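Local coordinates for protein 3-isopropylmalate dehydratase small subunit (Campylobacter jejuni, PDB 3Q3W) that is the small subunit of 3-isopropylmalate dehydratase, which interconverts 2-isopropylmalate and 3-isopropylmalate by way of 2-isopropylmaleate, at residues I22-L33 against N81-A91. Residues are numbered along the deposited sequence; the frame is centred on the assembly and turned at random. Where two conformers were deposited one is given.
Sequences IDTDQIIPKQFL and NFGSGSSREHA
In this aconitase C-terminal (swivel) domain, the loop that follows strand 73-78, with its GSGSSRE sequence, runs beside the short helix 24-27, and D23 and S84 form a single beta bridge at the helix start. Two backbone bonds tie the segments there: G83 N gives to I22 O (2.7 Å) and T24 N to S84 O (3.0 Å). D23 OD1 caps the helix by accepting from Q26 N, half of a D23-Q26 capping box. One water joins T24 OG1 to S86 O.

R88 carries the polar part. Its CG is anti to the backbone N (chi1 -168°) and the chain bends at chi3, bringing the guanidinium between L33 CD1 over one face and T24 OG1 over the other. D25 OD1 lies in the guanidinium plane and takes both NH1 (3.0 Å) and NH2 (3.2 Å), end-on; both nitrogens come in above the same face of the carboxylate, the two planes standing 76° apart. NH1 also makes a weak bond to I28 O (2.8 Å).

I27 CG2 packs on A91 CB at 3.7 Å. At the far end, L33 CA makes a CH-pi contact over the H90 ring face, 3.8 Å from its centroid and 19° off the normal, while H90 NE2 bonds L34 O. K30 NZ approaches R88 NH2 to 3.3 Å beside the D25 carboxylate, whose negative charge probably eases their closeness while tying the loop to the helix.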
ATOM      1  N   ILE A  22       7.944  -1.908  -8.122  1.00 37.67           N
ATOM      2  CA  ILE A  22       7.840  -2.927  -7.062  1.00 35.83           C
ATOM      3  C   ILE A  22       6.928  -4.023  -7.640  1.00 35.29           C
ATOM      4  O   ILE A  22       5.798  -3.766  -8.046  1.00 36.56           O
ATOM      5  CB  ILE A  22       7.356  -2.366  -5.711  1.00 34.59           C
ATOM      6  CG1 ILE A  22       8.502  -1.624  -5.022  1.00 35.33           C
ATOM      7  CG2 ILE A  22       6.859  -3.486  -4.747  1.00 33.66           C
ATOM      8  CD1 ILE A  22       8.064  -0.461  -4.137  1.00 35.72           C
ATOM      9  N   ASP A  23       7.477  -5.216  -7.764  1.00 33.86           N
ATOM     10  CA  ASP A  23       6.774  -6.298  -8.393  1.00 33.78           C
ATOM     11  C   ASP A  23       6.163  -7.307  -7.394  1.00 31.43           C
ATOM     12  O   ASP A  23       6.437  -7.284  -6.195  1.00 29.48           O
ATOM     13  CB  ASP A  23       7.683  -6.954  -9.443  1.00 35.51           C
ATOM     14  CG  ASP A  23       8.853  -7.675  -8.845  1.00 36.91           C
ATOM     15  OD1 ASP A  23       8.678  -8.298  -7.784  1.00 38.73           O
ATOM     16  OD2 ASP A  23       9.956  -7.670  -9.456  1.00 42.74           O
ATOM     17  N   THR A  24       5.340  -8.196  -7.933  1.00 31.52           N
ATOM     18  CA  THR A  24       4.502  -9.061  -7.154  1.00 30.51           C
ATOM     19  C   THR A  24       5.385  -9.991  -6.335  1.00 30.18           C
ATOM     20  O   THR A  24       5.030 -10.327  -5.215  1.00 29.36           O
ATOM     21  CB  THR A  24       3.434  -9.803  -8.056  1.00 31.12           C
ATOM     22  OG1 THR A  24       4.072 -10.364  -9.211  1.00 31.25           O
ATOM     23  CG2 THR A  24       2.354  -8.844  -8.529  1.00 30.27           C
ATOM     24  N   ASP A  25       6.555 -10.353  -6.848  1.00 30.80           N
ATOM     25  CA  ASP A  25       7.515 -11.143  -6.065  1.00 31.93           C
ATOM     26  C   ASP A  25       8.187 -10.409  -4.914  1.00 31.01           C
ATOM     27  O   ASP A  25       8.575 -11.027  -3.915  1.00 31.27           O
ATOM     28  CB  ASP A  25       8.646 -11.691  -6.923  1.00 33.91           C
ATOM     29  CG  ASP A  25       8.190 -12.732  -7.883  1.00 38.04           C
ATOM     30  OD1 ASP A  25       7.763 -13.827  -7.426  1.00 39.75           O
ATOM     31  OD2 ASP A  25       8.285 -12.451  -9.100  1.00 44.44           O
ATOM     32  N   GLN A  26       8.385  -9.113  -5.066  1.00 30.82           N
ATOM     33  CA  GLN A  26       8.856  -8.304  -3.961  1.00 30.20           C
ATOM     34  C   GLN A  26       7.770  -8.184  -2.925  1.00 27.29           C
ATOM     35  O   GLN A  26       8.055  -8.211  -1.749  1.00 27.73           O
ATOM     36  CB  GLN A  26       9.310  -6.938  -4.445  1.00 30.83           C
ATOM     37  CG  GLN A  26      10.456  -7.018  -5.430  1.00 35.13           C
ATOM     38  CD  GLN A  26      10.961  -5.643  -5.777  1.00 37.94           C
ATOM     39  OE1 GLN A  26      10.624  -5.070  -6.796  1.00 40.06           O
ATOM     40  NE2 GLN A  26      11.732  -5.097  -4.905  1.00 39.33           N
ATOM     41  N   ILE A  27       6.536  -8.013  -3.360  1.00 26.29           N
ATOM     42  CA  ILE A  27       5.405  -7.912  -2.426  1.00 24.73           C
ATOM     43  C   ILE A  27       5.253  -9.222  -1.619  1.00 23.63           C
ATOM     44  O   ILE A  27       5.151  -9.198  -0.412  1.00 21.83           O
ATOM     45  CB  ILE A  27       4.075  -7.517  -3.135  1.00 25.29           C
ATOM     46  CG1 ILE A  27       4.198  -6.116  -3.756  1.00 25.62           C
ATOM     47  CG2 ILE A  27       2.895  -7.448  -2.117  1.00 21.21           C
ATOM     48  CD1 ILE A  27       3.114  -5.765  -4.784  1.00 23.89           C
ATOM     49  N   ILE A  28       5.275 -10.365  -2.306  1.00 23.40           N
ATOM     50  CA  ILE A  28       5.157 -11.646  -1.628  1.00 23.20           C
ATOM     51  C   ILE A  28       5.678 -12.727  -2.542  1.00 24.86           C
ATOM     52  O   ILE A  28       5.124 -12.949  -3.630  1.00 25.53           O
ATOM     53  CB  ILE A  28       3.669 -11.968  -1.164  1.00 22.97           C
ATOM     54  CG1 ILE A  28       3.604 -13.338  -0.471  1.00 22.45           C
ATOM     55  CG2 ILE A  28       2.652 -11.771  -2.311  1.00 21.28           C
ATOM     56  CD1 ILE A  28       2.387 -13.546   0.464  1.00 22.66           C
ATOM     57  N   PRO A  29       6.740 -13.389  -2.101  1.00 25.26           N
ATOM     58  CA  PRO A  29       7.404 -14.370  -2.910  1.00 26.35           C
ATOM     59  C   PRO A  29       6.563 -15.654  -3.096  1.00 26.59           C
ATOM     60  O   PRO A  29       5.619 -15.906  -2.340  1.00 26.49           O
ATOM     61  CB  PRO A  29       8.676 -14.658  -2.111  1.00 25.55           C
ATOM     62  CG  PRO A  29       8.865 -13.525  -1.261  1.00 26.97           C
ATOM     63  CD  PRO A  29       7.542 -13.031  -0.917  1.00 24.51           C
ATOM     64  N   LYS A  30       6.947 -16.433  -4.092  1.00 27.98           N
ATOM     65  CA  LYS A  30       6.174 -17.569  -4.582  1.00 29.95           C
ATOM     66  C   LYS A  30       6.047 -18.705  -3.575  1.00 29.47           C
ATOM     67  O   LYS A  30       5.073 -19.428  -3.623  1.00 31.13           O
ATOM     68  CB  LYS A  30       6.780 -18.140  -5.862  1.00 32.38           C
ATOM     69  CG  LYS A  30       6.766 -17.215  -7.070  1.00 35.66           C
ATOM     70  CD  LYS A  30       7.620 -17.862  -8.176  1.00 43.13           C
ATOM     71  CE  LYS A  30       7.454 -17.212  -9.564  1.00 46.66           C
ATOM     72  NZ  LYS A  30       6.036 -17.093  -9.981  1.00 46.17           N
ATOM     73  N   GLN A  31       7.032 -18.881  -2.701  1.00 28.42           N
ATOM     74  CA  GLN A  31       6.971 -19.911  -1.650  1.00 29.08           C
ATOM     75  C   GLN A  31       5.827 -19.771  -0.591  1.00 27.31           C
ATOM     76  O   GLN A  31       5.497 -20.729   0.105  1.00 25.93           O
ATOM     77  CB  GLN A  31       8.333 -20.060  -0.928  1.00 30.31           C
ATOM     78  CG  GLN A  31       8.827 -18.888  -0.121  1.00 30.79           C
ATOM     79  CD  GLN A  31       9.747 -17.949  -0.894  1.00 33.42           C
ATOM     80  OE1 GLN A  31       9.569 -17.771  -2.083  1.00 35.61           O
ATOM     81  NE2 GLN A  31      10.706 -17.321  -0.210  1.00 28.95           N
ATOM     82  N   PHE A  32       5.183 -18.620  -0.549  1.00 25.28           N
ATOM     83  CA  PHE A  32       4.097 -18.363   0.423  1.00 24.85           C
ATOM     84  C   PHE A  32       2.700 -18.316  -0.171  1.00 24.27           C
ATOM     85  O   PHE A  32       1.762 -17.867   0.493  1.00 25.35           O
ATOM     86  CB  PHE A  32       4.351 -17.013   1.084  1.00 22.88           C
ATOM     87  CG  PHE A  32       5.693 -16.933   1.771  1.00 24.62           C
ATOM     88  CD1 PHE A  32       6.007 -17.781   2.798  1.00 27.53           C
ATOM     89  CD2 PHE A  32       6.652 -16.046   1.347  1.00 24.23           C
ATOM     90  CE1 PHE A  32       7.280 -17.711   3.431  1.00 29.78           C
ATOM     91  CE2 PHE A  32       7.903 -15.984   1.967  1.00 23.95           C
ATOM     92  CZ  PHE A  32       8.215 -16.806   2.981  1.00 23.96           C
ATOM     93  N   LEU A  33       2.541 -18.661  -1.431  1.00 24.63           N
ATOM     94  CA  LEU A  33       1.266 -18.432  -2.119  1.00 25.43           C
ATOM     95  C   LEU A  33       0.287 -19.579  -1.922  1.00 27.40           C
ATOM     96  O   LEU A  33      -0.275 -20.173  -2.858  1.00 27.34           O
ATOM     97  CB  LEU A  33       1.497 -18.127  -3.591  1.00 25.89           C
ATOM     98  CG  LEU A  33       2.496 -17.042  -3.946  1.00 24.42           C
ATOM     99  CD1 LEU A  33       2.502 -16.923  -5.479  1.00 27.99           C
ATOM    100  CD2 LEU A  33       2.095 -15.711  -3.239  1.00 24.59           C
ATOM    101  N   ASN A  81       4.626   2.229 -11.363  1.00 41.44           N
ATOM    102  CA  ASN A  81       4.375   0.852 -11.743  1.00 40.32           C
ATOM    103  C   ASN A  81       4.416  -0.067 -10.535  1.00 37.76           C
ATOM    104  O   ASN A  81       4.970  -1.167 -10.576  1.00 38.00           O
ATOM    105  CB  ASN A  81       5.319   0.395 -12.878  1.00 42.57           C
ATOM    106  CG  ASN A  81       4.878  -0.907 -13.532  1.00 42.22           C
ATOM    107  OD1 ASN A  81       3.682  -1.201 -13.624  1.00 43.60           O
ATOM    108  ND2 ASN A  81       5.842  -1.710 -13.962  1.00 42.86           N
ATOM    109  N   PHE A  82       3.788   0.382  -9.466  1.00 35.72           N
ATOM    110  CA  PHE A  82       3.697  -0.424  -8.282  1.00 34.32           C
ATOM    111  C   PHE A  82       2.801  -1.623  -8.546  1.00 34.30           C
ATOM    112  O   PHE A  82       1.699  -1.480  -9.053  1.00 34.87           O
ATOM    113  CB  PHE A  82       3.119   0.359  -7.125  1.00 33.42           C
ATOM    114  CG  PHE A  82       3.170  -0.383  -5.805  1.00 31.89           C
ATOM    115  CD1 PHE A  82       4.203  -0.180  -4.916  1.00 33.14           C
ATOM    116  CD2 PHE A  82       2.166  -1.282  -5.456  1.00 27.49           C
ATOM    117  CE1 PHE A  82       4.235  -0.853  -3.702  1.00 30.51           C
ATOM    118  CE2 PHE A  82       2.198  -1.951  -4.257  1.00 28.41           C
ATOM    119  CZ  PHE A  82       3.233  -1.766  -3.381  1.00 27.78           C
ATOM    120  N   GLY A  83       3.273  -2.801  -8.181  1.00 33.66           N
ATOM    121  CA  GLY A  83       2.439  -4.000  -8.358  1.00 33.52           C
ATOM    122  C   GLY A  83       2.645  -4.685  -9.676  1.00 34.67           C
ATOM    123  O   GLY A  83       1.888  -5.574 -10.016  1.00 34.65           O
ATOM    124  N   SER A  84       3.668  -4.265 -10.409  1.00 36.23           N
ATOM    125  CA  SER A  84       4.078  -4.915 -11.661  1.00 38.86           C
ATOM    126  C   SER A  84       4.079  -6.443 -11.579  1.00 38.52           C
ATOM    127  O   SER A  84       4.631  -7.035 -10.648  1.00 37.24           O
ATOM    128  CB  SER A  84       5.453  -4.412 -12.115  1.00 39.77           C
ATOM    129  OG  SER A  84       5.846  -5.037 -13.322  1.00 43.92           O
ATOM    130  N   GLY A  85       3.458  -7.060 -12.592  1.00 41.08           N
ATOM    131  CA  GLY A  85       3.488  -8.500 -12.781  1.00 41.42           C
ATOM    132  C   GLY A  85       2.149  -9.073 -13.186  1.00 41.89           C
ATOM    133  O   GLY A  85       1.172  -8.344 -13.363  1.00 43.06           O
ATOM    134  N   SER A  86       2.104 -10.389 -13.352  1.00 41.54           N
ATOM    135  CA  SER A  86       0.848 -11.062 -13.623  1.00 41.62           C
ATOM    136  C   SER A  86      -0.014 -11.184 -12.362  1.00 39.59           C
ATOM    137  O   SER A  86       0.463 -10.950 -11.247  1.00 39.50           O
ATOM    138  CB  SER A  86       1.093 -12.436 -14.262  1.00 42.30           C
ATOM    139  OG  SER A  86       2.071 -13.133 -13.550  1.00 41.00           O
ATOM    140  N   SER A  87      -1.293 -11.527 -12.564  1.00 40.89           N
ATOM    141  CA  SER A  87      -2.234 -11.662 -11.457  1.00 39.63           C
ATOM    142  C   SER A  87      -1.557 -12.402 -10.305  1.00 37.56           C
ATOM    143  O   SER A  87      -0.926 -13.430 -10.516  1.00 39.33           O
ATOM    144  CB  SER A  87      -3.496 -12.393 -11.898  1.00 40.82           C
ATOM    145  OG  SER A  87      -4.536 -12.198 -10.940  1.00 41.01           O
ATOM    146  N   ARG A  88      -1.629 -11.820  -9.114  1.00 34.95           N
ATOM    147  CA  ARG A  88      -1.215 -12.470  -7.880  1.00 32.45           C
ATOM    148  C   ARG A  88      -2.135 -11.913  -6.823  1.00 30.85           C
ATOM    149  O   ARG A  88      -1.886 -10.841  -6.249  1.00 28.74           O
ATOM    150  CB  ARG A  88       0.251 -12.166  -7.540  1.00 32.69           C
ATOM    151  CG  ARG A  88       0.760 -13.053  -6.440  1.00 31.62           C
ATOM    152  CD  ARG A  88       2.218 -13.040  -6.289  1.00 28.88           C
ATOM    153  NE  ARG A  88       2.929 -13.702  -7.389  1.00 28.32           N
ATOM    154  CZ  ARG A  88       4.245 -13.844  -7.417  1.00 30.42           C
ATOM    155  NH1 ARG A  88       5.010 -13.380  -6.388  1.00 30.10           N
ATOM    156  NH2 ARG A  88       4.813 -14.437  -8.465  1.00 33.15           N
ATOM    157  N   GLU A  89      -3.219 -12.619  -6.567  1.00 29.87           N
ATOM    158  CA  GLU A  89      -4.185 -12.181  -5.562  0.60 28.93           C
ATOM    159  C   GLU A  89      -3.548 -12.012  -4.185  1.00 27.28           C
ATOM    160  O   GLU A  89      -3.916 -11.123  -3.441  1.00 25.63           O
ATOM    161  CB  GLU A  89      -5.378 -13.131  -5.483  0.60 29.98           C
ATOM    162  CG  GLU A  89      -5.043 -14.532  -4.946  0.60 30.90           C
ATOM    163  CD  GLU A  89      -5.911 -15.640  -5.571  0.60 32.41           C
ATOM    164  OE1 GLU A  89      -5.380 -16.739  -5.790  0.60 31.50           O
ATOM    165  OE2 GLU A  89      -7.105 -15.393  -5.855  0.60 33.51           O
ATOM    166  N   HIS A  90      -2.562 -12.847  -3.874  1.00 26.16           N
ATOM    167  CA  HIS A  90      -1.829 -12.756  -2.613  1.00 24.78           C
ATOM    168  C   HIS A  90      -1.097 -11.410  -2.367  1.00 24.82           C
ATOM    169  O   HIS A  90      -0.838 -11.082  -1.205  1.00 22.99           O
ATOM    170  CB  HIS A  90      -0.793 -13.868  -2.511  1.00 25.13           C
ATOM    171  CG  HIS A  90      -1.382 -15.233  -2.357  1.00 26.15           C
ATOM    172  ND1 HIS A  90      -1.894 -15.935  -3.420  1.00 26.02           N
ATOM    173  CD2 HIS A  90      -1.490 -16.048  -1.282  1.00 27.12           C
ATOM    174  CE1 HIS A  90      -2.323 -17.109  -3.003  1.00 28.09           C
ATOM    175  NE2 HIS A  90      -2.062 -17.215  -1.718  1.00 29.13           N
ATOM    176  N   ALA A  91      -0.743 -10.674  -3.422  1.00 24.11           N
ATOM    177  CA  ALA A  91      -0.026  -9.426  -3.242  1.00 24.05           C
ATOM    178  C   ALA A  91      -0.915  -8.433  -2.512  1.00 23.11           C
ATOM    179  O   ALA A  91      -0.571  -7.991  -1.427  1.00 22.25           O
ATOM    180  CB  ALA A  91       0.520  -8.865  -4.608  1.00 24.21           C
TER
HETATM  181  O   HOH W   1       2.670 -12.037 -10.328  1.00 22.43           O